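Local coordinates for SCARECROW-LIKE protein 7 (Oryza sativa Japonica Group, PDB 5HYZ), which probably acts as a plant transcription factor, binding DNA through its GRAS domain and taking part in development and resistance to abiotic stress, at residues Ser90-Leu95 with Ser334-Leu339; Tyr347-Val352 with Leu361-Arg366; Pro356-Leu361 with Leu368-Ala373. One frame throughout, in Å; residues are numbered along the deposited sequence.

Contact 1: residues Ser90-Leu95 with Ser334-Leu339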
ATOM      1  N   SER A  90       0.815   2.587 -10.477  1.00 19.23           N
ATOM      2  CA  SER A  90      -0.616   2.777 -10.618  1.00 21.42           C
ATOM      3  C   SER A  90      -1.194   3.538  -9.425  1.00 17.90           C
ATOM      4  O   SER A  90      -2.096   4.357  -9.587  1.00 15.70           O
ATOM      5  CB  SER A  90      -1.366   1.424 -10.829  1.00 24.65           C
ATOM      6  OG  SER A  90      -1.266   0.617  -9.651  1.00 36.90           O
ATOM      7  N   LYS A  91      -0.668   3.326  -8.225  1.00 13.73           N
ATOM      8  CA  LYS A  91      -1.208   4.017  -7.098  1.00 14.53           C
ATOM      9  C   LYS A  91      -0.911   5.513  -7.220  1.00 13.73           C
ATOM     10  O   LYS A  91      -1.759   6.359  -6.909  1.00 12.60           O
ATOM     11  CB  LYS A  91      -0.639   3.433  -5.767  1.00 19.29           C
ATOM     12  CG  LYS A  91      -1.392   3.963  -4.537  1.00 30.34           C
ATOM     13  CD  LYS A  91      -1.344   3.019  -3.322  1.00 42.02           C
ATOM     14  CE  LYS A  91      -2.280   3.490  -2.180  1.00 46.64           C
ATOM     15  NZ  LYS A  91      -1.647   3.436  -0.794  1.00 47.02           N
ATOM     16  N   PHE A  92       0.321   5.833  -7.632  1.00 12.57           N
ATOM     17  CA  PHE A  92       0.687   7.235  -7.857  1.00 12.80           C
ATOM     18  C   PHE A  92      -0.286   7.909  -8.808  1.00 12.49           C
ATOM     19  O   PHE A  92      -0.829   8.993  -8.607  1.00 11.97           O
ATOM     20  CB  PHE A  92       2.070   7.306  -8.471  1.00 10.59           C
ATOM     21  CG  PHE A  92       2.385   8.673  -9.041  1.00 14.36           C
ATOM     22  CD1 PHE A  92       2.645   9.756  -8.199  1.00 16.42           C
ATOM     23  CD2 PHE A  92       2.421   8.853 -10.408  1.00 12.58           C
ATOM     24  CE1 PHE A  92       2.909  11.013  -8.740  1.00 19.36           C
ATOM     25  CE2 PHE A  92       2.674  10.144 -10.955  1.00 12.23           C
ATOM     26  CZ  PHE A  92       2.911  11.191 -10.123  1.00 16.66           C
ATOM     27  N   ALA A  93      -0.489   7.200  -9.897  1.00 10.41           N
ATOM     28  CA  ALA A  93      -1.346   7.815 -10.919  1.00 13.24           C
ATOM     29  C   ALA A  93      -2.784   8.018 -10.412  1.00  9.75           C
ATOM     30  O   ALA A  93      -3.383   9.119 -10.483  1.00 12.61           O
ATOM     31  CB  ALA A  93      -1.322   6.891 -12.144  1.00 15.89           C
ATOM     32  N   HIS A  94      -3.361   6.947  -9.885  1.00 12.12           N
ATOM     33  CA  HIS A  94      -4.744   7.053  -9.351  1.00 12.97           C
ATOM     34  C   HIS A  94      -4.946   8.088  -8.281  1.00 13.60           C
ATOM     35  O   HIS A  94      -5.911   8.822  -8.287  1.00 12.61           O
ATOM     36  CB  HIS A  94      -5.173   5.698  -8.731  1.00 18.45           C
ATOM     37  CG  HIS A  94      -5.260   4.618  -9.737  1.00 19.34           C
ATOM     38  ND1 HIS A  94      -5.306   3.275  -9.390  1.00 23.27           N
ATOM     39  CD2 HIS A  94      -5.314   4.670 -11.092  1.00 22.45           C
ATOM     40  CE1 HIS A  94      -5.389   2.552 -10.497  1.00 22.23           C
ATOM     41  NE2 HIS A  94      -5.403   3.373 -11.539  1.00 25.26           N
ATOM     42  N   LEU A  95      -4.088   8.057  -7.283  1.00 11.43           N
ATOM     43  CA  LEU A  95      -4.266   9.024  -6.204  1.00 12.25           C
ATOM     44  C   LEU A  95      -4.056  10.457  -6.664  1.00 11.78           C
ATOM     45  O   LEU A  95      -4.754  11.350  -6.205  1.00 13.26           O
ATOM     46  CB  LEU A  95      -3.319   8.719  -5.013  1.00 16.74           C
ATOM     47  CG  LEU A  95      -3.724   7.402  -4.347  1.00 19.83           C
ATOM     48  CD1 LEU A  95      -2.983   7.165  -3.036  1.00 28.59           C
ATOM     49  CD2 LEU A  95      -5.283   7.126  -4.153  1.00 25.45           C
ATOM     50  N   SER A 334       2.712  16.198  -1.540  1.00 23.99           N
ATOM     51  CA  SER A 334       2.740  15.536  -0.253  1.00 22.51           C
ATOM     52  C   SER A 334       2.044  14.168  -0.390  1.00 17.34           C
ATOM     53  O   SER A 334       2.491  13.186   0.195  1.00 19.83           O
ATOM     54  CB  SER A 334       2.052  16.374   0.856  1.00 18.57           C
ATOM     55  OG  SER A 334       0.794  16.871   0.399  1.00 19.14           O
ATOM     56  N   GLN A 335       0.939  14.101  -1.090  1.00 20.68           N
ATOM     57  CA  GLN A 335       0.257  12.794  -1.189  1.00 18.97           C
ATOM     58  C   GLN A 335       1.145  11.753  -1.873  1.00 18.99           C
ATOM     59  O   GLN A 335       1.213  10.561  -1.509  1.00 17.79           O
ATOM     60  CB  GLN A 335      -1.024  12.914  -1.959  1.00 19.50           C
ATOM     61  CG  GLN A 335      -1.672  11.591  -2.150  1.00 27.26           C
ATOM     62  CD  GLN A 335      -2.952  11.738  -2.881  1.00 27.76           C
ATOM     63  OE1 GLN A 335      -4.011  11.415  -2.340  1.00 27.94           O
ATOM     64  NE2 GLN A 335      -2.876  12.224  -4.155  1.00 31.34           N
ATOM     65  N   ALA A 336       1.858  12.220  -2.879  1.00 24.09           N
ATOM     66  CA  ALA A 336       2.801  11.309  -3.545  1.00 25.74           C
ATOM     67  C   ALA A 336       4.006  10.929  -2.695  1.00 25.06           C
ATOM     68  O   ALA A 336       4.423   9.778  -2.718  1.00 22.86           O
ATOM     69  CB  ALA A 336       3.241  11.931  -4.909  1.00 29.67           C
ATOM     70  N   ASP A 337       4.545  11.850  -1.877  1.00 20.81           N
ATOM     71  CA  ASP A 337       5.544  11.477  -0.881  1.00 22.00           C
ATOM     72  C   ASP A 337       5.047  10.524   0.151  1.00 23.36           C
ATOM     73  O   ASP A 337       5.749   9.625   0.575  1.00 24.18           O
ATOM     74  CB  ASP A 337       6.071  12.727  -0.185  1.00 31.32           C
ATOM     75  CG  ASP A 337       7.395  13.187  -0.754  1.00 41.31           C
ATOM     76  OD1 ASP A 337       7.906  12.555  -1.717  1.00 50.98           O
ATOM     77  OD2 ASP A 337       7.940  14.185  -0.240  1.00 50.54           O
ATOM     78  N   LEU A 338       3.791  10.679   0.549  1.00 16.89           N
ATOM     79  CA  LEU A 338       3.234   9.770   1.514  1.00 15.14           C
ATOM     80  C   LEU A 338       3.196   8.374   0.922  1.00 19.79           C
ATOM     81  O   LEU A 338       3.517   7.374   1.568  1.00 18.05           O
ATOM     82  CB  LEU A 338       1.829  10.232   1.923  1.00 16.23           C
ATOM     83  CG  LEU A 338       1.055   9.296   2.829  1.00 17.27           C
ATOM     84  CD1 LEU A 338       1.853   8.927   4.099  1.00 21.32           C
ATOM     85  CD2 LEU A 338      -0.341   9.829   3.213  1.00 18.80           C
ATOM     86  N   LEU A 339       2.801   8.278  -0.350  1.00 16.15           N
ATOM     87  CA  LEU A 339       2.690   6.968  -0.954  1.00 15.62           C
ATOM     88  C   LEU A 339       4.068   6.300  -0.983  1.00 22.61           C
ATOM     89  O   LEU A 339       4.192   5.092  -0.819  1.00 20.89           O
ATOM     90  CB  LEU A 339       2.094   7.154  -2.386  1.00 22.46           C
ATOM     91  CG  LEU A 339       2.548   6.020  -3.275  1.00 27.65           C
ATOM     92  CD1 LEU A 339       1.708   4.809  -2.882  1.00 30.52           C
ATOM     93  CD2 LEU A 339       2.406   6.412  -4.732  1.00 20.90           C
TER
HETATM   94  O   HOH W   1      -6.230  10.988  -3.623  1.00 25.67           O

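Contact 2: residues Tyr347-Val352 with Leu361-Arg366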
ATOM      1  N   TYR A 347      15.401   1.892  -3.048  1.00 29.42           N
ATOM      2  CA  TYR A 347      14.509   2.374  -4.120  1.00 26.18           C
ATOM      3  C   TYR A 347      14.900   3.774  -4.546  1.00 26.16           C
ATOM      4  O   TYR A 347      15.431   4.537  -3.754  1.00 28.47           O
ATOM      5  CB  TYR A 347      13.057   2.335  -3.660  1.00 24.29           C
ATOM      6  CG  TYR A 347      12.524   0.935  -3.478  1.00 25.86           C
ATOM      7  CD1 TYR A 347      12.004   0.243  -4.546  1.00 26.08           C
ATOM      8  CD2 TYR A 347      12.529   0.314  -2.227  1.00 31.28           C
ATOM      9  CE1 TYR A 347      11.485  -1.049  -4.376  1.00 25.38           C
ATOM     10  CE2 TYR A 347      12.029  -0.974  -2.051  1.00 27.81           C
ATOM     11  CZ  TYR A 347      11.499  -1.635  -3.132  1.00 30.03           C
ATOM     12  OH  TYR A 347      10.968  -2.893  -3.011  1.00 32.60           O
ATOM     13  N   LYS A 348      14.669   4.119  -5.807  1.00 22.75           N
ATOM     14  CA  LYS A 348      15.156   5.378  -6.334  1.00 19.11           C
ATOM     15  C   LYS A 348      13.994   6.204  -6.889  1.00 16.56           C
ATOM     16  O   LYS A 348      14.157   6.905  -7.862  1.00 18.40           O
ATOM     17  CB  LYS A 348      16.181   5.151  -7.461  1.00 23.76           C
ATOM     18  CG  LYS A 348      17.309   4.156  -7.064  1.00 28.41           C
ATOM     19  CD  LYS A 348      17.993   4.640  -5.827  1.00 31.89           C
ATOM     20  CE  LYS A 348      19.113   3.673  -5.384  1.00 44.79           C
ATOM     21  NZ  LYS A 348      19.507   3.801  -3.923  1.00 41.56           N
ATOM     22  N   TYR A 349      12.824   6.109  -6.250  1.00 19.17           N
ATOM     23  CA  TYR A 349      11.685   6.925  -6.692  1.00 16.05           C
ATOM     24  C   TYR A 349      11.748   8.341  -6.218  1.00 20.16           C
ATOM     25  O   TYR A 349      12.182   8.618  -5.082  1.00 18.83           O
ATOM     26  CB  TYR A 349      10.374   6.298  -6.203  1.00 14.63           C
ATOM     27  CG  TYR A 349      10.095   4.964  -6.834  1.00 13.74           C
ATOM     28  CD1 TYR A 349       9.825   4.837  -8.226  1.00 18.15           C
ATOM     29  CD2 TYR A 349      10.074   3.822  -6.055  1.00 17.61           C
ATOM     30  CE1 TYR A 349       9.536   3.601  -8.784  1.00 18.40           C
ATOM     31  CE2 TYR A 349       9.794   2.593  -6.617  1.00 21.13           C
ATOM     32  CZ  TYR A 349       9.555   2.490  -8.002  1.00 20.67           C
ATOM     33  OH  TYR A 349       9.280   1.241  -8.526  1.00 22.17           O
ATOM     34  N   SER A 350      11.333   9.266  -7.067  1.00 14.28           N
ATOM     35  CA  SER A 350      11.160  10.662  -6.643  1.00 17.89           C
ATOM     36  C   SER A 350      10.116  11.304  -7.497  1.00 17.55           C
ATOM     37  O   SER A 350       9.671  10.690  -8.460  1.00 16.95           O
ATOM     38  CB  SER A 350      12.478  11.487  -6.771  1.00 17.26           C
ATOM     39  OG  SER A 350      12.807  11.717  -8.125  1.00 20.83           O
ATOM     40  N   LEU A 351       9.727  12.521  -7.155  1.00 15.64           N
ATOM     41  CA  LEU A 351       8.749  13.260  -7.972  1.00 16.38           C
ATOM     42  C   LEU A 351       9.428  14.348  -8.728  1.00 22.17           C
ATOM     43  O   LEU A 351      10.274  15.057  -8.186  1.00 19.80           O
ATOM     44  CB  LEU A 351       7.640  13.866  -7.087  1.00 17.29           C
ATOM     45  CG  LEU A 351       6.598  13.006  -6.388  1.00 29.32           C
ATOM     46  CD1 LEU A 351       5.998  11.940  -7.331  1.00 25.77           C
ATOM     47  CD2 LEU A 351       7.075  12.343  -5.132  1.00 30.81           C
ATOM     48  N   VAL A 352       9.067  14.509  -9.983  1.00 15.90           N
ATOM     49  CA  VAL A 352       9.633  15.552 -10.864  1.00 18.94           C
ATOM     50  C   VAL A 352       8.543  16.373 -11.507  1.00 23.56           C
ATOM     51  O   VAL A 352       7.578  15.804 -12.050  1.00 21.02           O
ATOM     52  CB  VAL A 352      10.494  14.896 -11.963  1.00 26.62           C
ATOM     53  CG1 VAL A 352      10.828  15.885 -13.070  1.00 30.17           C
ATOM     54  CG2 VAL A 352      11.771  14.318 -11.318  1.00 21.04           C
ATOM     55  N   LEU A 361       6.265  10.638 -11.705  1.00 15.30           N
ATOM     56  CA  LEU A 361       6.974   9.729 -10.831  1.00 12.64           C
ATOM     57  C   LEU A 361       8.180   9.279 -11.626  1.00 16.78           C
ATOM     58  O   LEU A 361       8.063   8.829 -12.770  1.00 15.02           O
ATOM     59  CB  LEU A 361       6.097   8.558 -10.429  1.00 12.86           C
ATOM     60  CG  LEU A 361       6.730   7.378  -9.720  1.00 16.68           C
ATOM     61  CD1 LEU A 361       7.262   7.915  -8.369  1.00 17.15           C
ATOM     62  CD2 LEU A 361       5.720   6.238  -9.505  1.00 20.05           C
ATOM     63  N   ALA A 362       9.351   9.488 -11.008  1.00 13.43           N
ATOM     64  CA  ALA A 362      10.636   9.212 -11.632  1.00 14.23           C
ATOM     65  C   ALA A 362      11.442   8.119 -10.955  1.00 17.57           C
ATOM     66  O   ALA A 362      11.277   7.860  -9.764  1.00 15.97           O
ATOM     67  CB  ALA A 362      11.457  10.537 -11.650  1.00 13.50           C
ATOM     68  N   TRP A 363      12.317   7.473 -11.734  1.00 17.45           N
ATOM     69  CA  TRP A 363      13.281   6.509 -11.200  1.00 16.06           C
ATOM     70  C   TRP A 363      14.682   7.057 -11.476  1.00 19.60           C
ATOM     71  O   TRP A 363      14.983   7.363 -12.629  1.00 16.90           O
ATOM     72  CB  TRP A 363      13.118   5.121 -11.854  1.00 17.07           C
ATOM     73  CG  TRP A 363      14.145   4.154 -11.333  1.00 20.29           C
ATOM     74  CD1 TRP A 363      15.364   3.875 -11.916  1.00 24.18           C
ATOM     75  CD2 TRP A 363      14.073   3.336 -10.135  1.00 19.46           C
ATOM     76  NE1 TRP A 363      16.037   2.941 -11.164  1.00 23.31           N
ATOM     77  CE2 TRP A 363      15.274   2.580 -10.078  1.00 23.31           C
ATOM     78  CE3 TRP A 363      13.105   3.137  -9.137  1.00 18.57           C
ATOM     79  CZ2 TRP A 363      15.537   1.679  -9.047  1.00 23.45           C
ATOM     80  CZ3 TRP A 363      13.363   2.251  -8.129  1.00 20.52           C
ATOM     81  CH2 TRP A 363      14.574   1.527  -8.085  1.00 22.89           C
ATOM     82  N   GLU A 364      15.490   7.233 -10.415  1.00 18.69           N
ATOM     83  CA  GLU A 364      16.829   7.860 -10.594  1.00 23.53           C
ATOM     84  C   GLU A 364      16.736   9.155 -11.406  1.00 23.38           C
ATOM     85  O   GLU A 364      17.494   9.379 -12.350  1.00 24.75           O
ATOM     86  CB  GLU A 364      17.801   6.868 -11.263  1.00 28.07           C
ATOM     87  CG  GLU A 364      19.225   6.971 -10.716  1.00 44.27           C
ATOM     88  CD  GLU A 364      19.957   5.648 -10.859  1.00 57.99           C
ATOM     89  OE1 GLU A 364      20.213   4.992  -9.820  1.00 57.99           O
ATOM     90  OE2 GLU A 364      20.237   5.249 -12.017  1.00 55.70           O
ATOM     91  N   LYS A 365      15.756   9.967 -11.034  1.00 18.42           N
ATOM     92  CA  LYS A 365      15.463  11.276 -11.604  1.00 17.31           C
ATOM     93  C   LYS A 365      14.988  11.296 -13.051  1.00 17.16           C
ATOM     94  O   LYS A 365      14.802  12.374 -13.602  1.00 20.84           O
ATOM     95  CB  LYS A 365      16.689  12.178 -11.436  1.00 26.35           C
ATOM     96  CG  LYS A 365      17.070  12.227  -9.946  1.00 26.67           C
ATOM     97  CD  LYS A 365      17.764  13.550  -9.553  1.00 38.23           C
ATOM     98  CE  LYS A 365      18.332  13.449  -8.119  1.00 49.30           C
ATOM     99  NZ  LYS A 365      17.285  12.982  -7.128  1.00 53.23           N
ATOM    100  N   ARG A 366      14.687  10.140 -13.606  1.00 17.15           N
ATOM    101  CA  ARG A 366      14.127  10.030 -14.946  1.00 20.19           C
ATOM    102  C   ARG A 366      12.602   9.821 -14.835  1.00 17.57           C
ATOM    103  O   ARG A 366      12.185   8.805 -14.328  1.00 17.73           O
ATOM    104  CB  ARG A 366      14.806   8.853 -15.674  1.00 21.94           C
ATOM    105  CG  ARG A 366      14.067   8.027 -16.797  1.00 41.75           C
ATOM    106  CD  ARG A 366      13.272   8.850 -17.764  1.00 42.78           C
ATOM    107  NE  ARG A 366      12.981   8.237 -19.064  1.00 46.16           N
ATOM    108  CZ  ARG A 366      12.058   8.762 -19.869  1.00 48.63           C
ATOM    109  NH1 ARG A 366      11.375   9.833 -19.436  1.00 46.49           N
ATOM    110  NH2 ARG A 366      11.800   8.258 -21.074  1.00 30.34           N
TER
HETATM  111  O   HOH W   2      14.310   9.633  -8.647  1.00 28.34           O

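Contact 3: residues Pro356-Leu361 with Leu368-Ala373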
ATOM      1  N   PRO A 356       3.823  22.563 -18.347  1.00 19.17           N
ATOM      2  CA  PRO A 356       3.516  23.589 -17.331  1.00 19.75           C
ATOM      3  C   PRO A 356       2.955  23.044 -16.005  1.00 22.50           C
ATOM      4  O   PRO A 356       3.139  23.631 -14.931  1.00 24.18           O
ATOM      5  CB  PRO A 356       2.446  24.435 -18.006  1.00 23.01           C
ATOM      6  CG  PRO A 356       1.793  23.509 -19.000  1.00 25.06           C
ATOM      7  CD  PRO A 356       2.886  22.581 -19.479  1.00 21.48           C
ATOM      8  N   ALA A 357       2.248  21.912 -16.054  1.00 16.99           N
ATOM      9  CA  ALA A 357       1.601  21.510 -14.818  1.00 16.67           C
ATOM     10  C   ALA A 357       1.561  20.024 -14.644  1.00 15.64           C
ATOM     11  O   ALA A 357       0.642  19.513 -13.963  1.00 17.77           O
ATOM     12  CB  ALA A 357       0.170  22.109 -14.743  1.00 18.82           C
ATOM     13  N   PHE A 358       2.556  19.327 -15.202  1.00 12.34           N
ATOM     14  CA  PHE A 358       2.649  17.861 -15.047  1.00 11.71           C
ATOM     15  C   PHE A 358       3.341  17.455 -13.756  1.00 14.69           C
ATOM     16  O   PHE A 358       4.306  18.115 -13.373  1.00 15.82           O
ATOM     17  CB  PHE A 358       3.470  17.226 -16.176  1.00 12.38           C
ATOM     18  CG  PHE A 358       2.854  17.416 -17.535  1.00 14.72           C
ATOM     19  CD1 PHE A 358       1.910  16.501 -18.009  1.00 13.79           C
ATOM     20  CD2 PHE A 358       3.259  18.483 -18.378  1.00 12.13           C
ATOM     21  CE1 PHE A 358       1.373  16.655 -19.312  1.00 12.55           C
ATOM     22  CE2 PHE A 358       2.701  18.645 -19.684  1.00 13.18           C
ATOM     23  CZ  PHE A 358       1.766  17.759 -20.140  1.00 13.90           C
ATOM     24  N   LEU A 359       2.950  16.332 -13.159  1.00 12.49           N
ATOM     25  CA  LEU A 359       3.721  15.787 -12.013  1.00 13.55           C
ATOM     26  C   LEU A 359       4.112  14.409 -12.414  1.00 15.56           C
ATOM     27  O   LEU A 359       3.268  13.645 -12.837  1.00 12.80           O
ATOM     28  CB  LEU A 359       2.891  15.754 -10.731  1.00 11.95           C
ATOM     29  CG  LEU A 359       3.668  15.224  -9.505  1.00 15.91           C
ATOM     30  CD1 LEU A 359       4.810  16.154  -9.138  1.00 17.83           C
ATOM     31  CD2 LEU A 359       2.710  15.136  -8.361  1.00 16.31           C
ATOM     32  N   SER A 360       5.381  14.035 -12.299  1.00 11.31           N
ATOM     33  CA  SER A 360       5.787  12.731 -12.793  1.00 13.15           C
ATOM     34  C   SER A 360       6.497  11.943 -11.711  1.00 15.56           C
ATOM     35  O   SER A 360       7.296  12.512 -10.917  1.00 17.58           O
ATOM     36  CB  SER A 360       6.697  12.924 -14.033  1.00 17.05           C
ATOM     37  OG  SER A 360       7.019  11.689 -14.618  1.00 23.38           O
ATOM     38  N   LEU A 361       6.265  10.638 -11.705  1.00 15.30           N
ATOM     39  CA  LEU A 361       6.974   9.729 -10.831  1.00 12.64           C
ATOM     40  C   LEU A 361       8.180   9.279 -11.626  1.00 16.78           C
ATOM     41  O   LEU A 361       8.063   8.829 -12.770  1.00 15.02           O
ATOM     42  CB  LEU A 361       6.097   8.558 -10.429  1.00 12.86           C
ATOM     43  CG  LEU A 361       6.730   7.378  -9.720  1.00 16.68           C
ATOM     44  CD1 LEU A 361       7.262   7.915  -8.369  1.00 17.15           C
ATOM     45  CD2 LEU A 361       5.720   6.238  -9.505  1.00 20.05           C
ATOM     46  N   LEU A 368       8.937   8.705 -15.362  1.00 16.52           N
ATOM     47  CA  LEU A 368       8.433   7.505 -16.002  1.00 14.64           C
ATOM     48  C   LEU A 368       6.941   7.545 -16.223  1.00 13.74           C
ATOM     49  O   LEU A 368       6.453   7.046 -17.260  1.00 15.84           O
ATOM     50  CB  LEU A 368       8.737   6.262 -15.175  1.00 17.29           C
ATOM     51  CG  LEU A 368      10.211   5.901 -15.035  1.00 26.59           C
ATOM     52  CD1 LEU A 368      10.346   4.614 -14.261  1.00 20.68           C
ATOM     53  CD2 LEU A 368      10.921   5.798 -16.430  1.00 22.58           C
ATOM     54  N   LEU A 369       6.222   8.101 -15.253  1.00 15.03           N
ATOM     55  CA  LEU A 369       4.698   8.064 -15.344  1.00 12.72           C
ATOM     56  C   LEU A 369       4.224   9.447 -14.963  1.00 16.53           C
ATOM     57  O   LEU A 369       4.513   9.919 -13.854  1.00 15.71           O
ATOM     58  CB  LEU A 369       4.101   7.028 -14.388  1.00 15.20           C
ATOM     59  CG  LEU A 369       2.684   6.567 -14.784  1.00 23.21           C
ATOM     60  CD1 LEU A 369       2.298   5.421 -13.886  1.00 27.26           C
ATOM     61  CD2 LEU A 369       1.674   7.640 -14.609  1.00 22.77           C
ATOM     62  N   THR A 370       3.540  10.130 -15.862  1.00 13.17           N
ATOM     63  CA  THR A 370       3.189  11.534 -15.666  1.00 13.15           C
ATOM     64  C   THR A 370       1.687  11.745 -15.551  1.00 15.17           C
ATOM     65  O   THR A 370       0.920  11.181 -16.341  1.00 14.70           O
ATOM     66  CB  THR A 370       3.761  12.309 -16.848  1.00 17.77           C
ATOM     67  OG1 THR A 370       5.169  11.988 -16.890  1.00 16.72           O
ATOM     68  CG2 THR A 370       3.577  13.782 -16.727  1.00 17.54           C
ATOM     69  N   VAL A 371       1.263  12.592 -14.622  1.00 12.17           N
ATOM     70  CA  VAL A 371      -0.156  12.841 -14.418  1.00 10.05           C
ATOM     71  C   VAL A 371      -0.387  14.327 -14.600  1.00 12.79           C
ATOM     72  O   VAL A 371       0.455  15.158 -14.214  1.00 13.44           O
ATOM     73  CB  VAL A 371      -0.607  12.406 -13.004  1.00 12.74           C
ATOM     74  CG1 VAL A 371      -2.088  12.834 -12.744  1.00 16.90           C
ATOM     75  CG2 VAL A 371      -0.582  10.838 -12.948  1.00 17.01           C
ATOM     76  N   SER A 372      -1.513  14.696 -15.207  1.00 11.43           N
ATOM     77  CA  SER A 372      -1.870  16.108 -15.384  1.00 10.66           C
ATOM     78  C   SER A 372      -3.387  16.252 -15.405  1.00 13.20           C
ATOM     79  O   SER A 372      -4.112  15.265 -15.602  1.00 12.72           O
ATOM     80  CB  SER A 372      -1.281  16.679 -16.693  1.00 13.90           C
ATOM     81  OG  SER A 372      -1.585  15.813 -17.775  1.00 13.53           O
ATOM     82  N   ALA A 373      -3.846  17.461 -15.175  1.00 11.62           N
ATOM     83  CA  ALA A 373      -5.288  17.766 -15.172  1.00 11.17           C
ATOM     84  C   ALA A 373      -5.560  18.895 -16.189  1.00 13.12           C
ATOM     85  O   ALA A 373      -4.694  19.767 -16.370  1.00 11.95           O
ATOM     86  CB  ALA A 373      -5.739  18.216 -13.763  1.00 11.91           C
TER
HETATM   87  O   HOH W   3      -2.035  19.559 -14.435  1.00 15.34           O

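Contact 1: residues Ser90-Leu95 with Ser334-Leu339
Two helices of the Rossmann-like GRAS domain pack against each other here, Leu95 and Phe92 of helix 89-104 meeting Gln335, Ala336 and Leu339 of helix 332-339. The short segments run nearly antiparallel, at 154°, with their axes 10.1 Å apart at closest approach, and Phe92 and Ala336 mark the nearest pass of the backbones. Leu339, with the largest area buried in the contact, forks against helix 89-104. Its CD2 branch settles on the backbone at Phe92, 3.6 Å from Phe92 N, while its CD1 branch lies by the aliphatic part of Lys91, 3.6 Å from Lys91 CD; the two side chains lie alongside, pointing opposite ways. Phe92, whose CG stands anti to the backbone N (chi1 166°), turns its ring so that Ala336 CB meets it at the edge, in the ring plane, 4.0 Å from Phe92 CE1. Beyond these helices Phe92 also touches Val371 of strand 366-374, so the pair is set down on the sheet. Helix 332-339 also borders the second subunit of the homodimer: Leu338 packs on Ala125 of that subunit, and Ser334 OG hydrogen-bonds to Gln129 OE1 of the second subunit. The polar link between the helices comes from Gln335, whose extended chain carries the amide to the carbonyl of Leu95. Gln335 NE2 donates a weak, bent hydrogen bond of 2.9 Å to Leu95 O, and a water bridges the same two groups, donating to Leu95 O and, at 2.6 Å, to Gln335 OE1.

Contact 2: residues Tyr347-Val352 with Leu361-Arg366
Tyr349-Leu351 and Leu361-Trp363 pair as antiparallel strands, Ser350 with Ala362 forming the hydrogen-bonded pair (Ser350 N to Ala362 O 3.0 Å, Ala362 N to Ser350 O 2.8 Å), and Glu364 N extends the pairing to Lys348 O. Trp363 has the largest share of the buried surface. With CG anti to the backbone N (chi1 178°), the indole reaches across to Lys348 and the ring of Tyr349, and Lys348 CB sits over the centre of the six-membered ring in a CH-pi contact, 3.7 Å from the centroid. The edge of the same ring points into the face of Tyr349, a T-shaped pair with planes at 78° and Trp363 CE3 3.6 Å from Tyr349 CE1. On the face carrying Ser350 and Ala362, Val352 CG2 touches Ala362 CB at 3.8 Å. A water bridges Lys348 O, Ser350 OG and Lys365 N, tying the type I' turn Trp363-Arg366 back to the first strand. These strands form a beta hairpin whose aromatic end leans on helix 251-272, where Glu267 OE1 takes the indole N-H of Trp363; Leu361 rests on Tyr89 of helix 89-104 and Leu351 on helix 332-339.

Contact 3: residues Pro356-Leu361 with Leu368-Ala373
A beta hairpin of the GRAS domain, strand 358-363 with strand 366-374, is joined here by antiparallel pairing of Leu359 with Val371, Ser360 with Thr370 and Leu361 with Leu369, with a classic beta bulge at the turn end where Leu368 and Leu369 both face Leu361. Leu359 and Val371 exchange two nearly straight bonds, Leu359 N to Val371 O at 3.0 Å and Val371 N to Leu359 O at 2.9 Å. At the bulge Leu361 O is gripped by two amides, Leu368 N at 2.7 Å and Leu369 N at 3.2 Å, while Leu361 N donates a hydrogen bond to Leu369 O. On one face of the sheet Ser360 OG lies 2.9 Å from Thr370 OG1, and Leu369 O is a second, weak candidate for Ser360 OG at 3.2 Å; Glu243 OE1 is a further partner of the threonine hydroxyl. With Thr370 OG1 beside the backbone N (chi1 -55°), CG2 takes the anti position and meets the ring of Phe358 obliquely, 3.4 Å from Phe358 CD1. Ser372 OG also touches the ring, 3.4 Å from Phe358 CE1, and is hydrogen-bonded to Trp374 NE1. Towards the open end a water links Ala357 O and Ala373 N. Strand 366-374 also bonds antiparallel to strand 236-242, whose other neighbour, strand 202-208, runs parallel to it, so this hairpin is an antiparallel extension of a Rossmann-like sheet.

In the fold
From the N terminus, helix 89-104 is the first element of these contacts, and contact 1 closes a loop of 238 residues when helix 332-339 returns to it, bringing the predicted VHIID and SAW regions together. The chain then enters the terminal strands, where contacts 2 and 3 each close a short hairpin. Their segments alternate along the chain, so the two contacts cross, with strand 358-363 in the middle and Leu361 common to both. Contact 1 precedes them in series yet touches both: Phe92 CE1 lies 3.5 Å from Leu351 CD1 of contact 2, and Phe92 CE2 lies 3.4 Å from Leu369 O of contact 3. Together they bind the helix pair to the antiparallel end of the sheet.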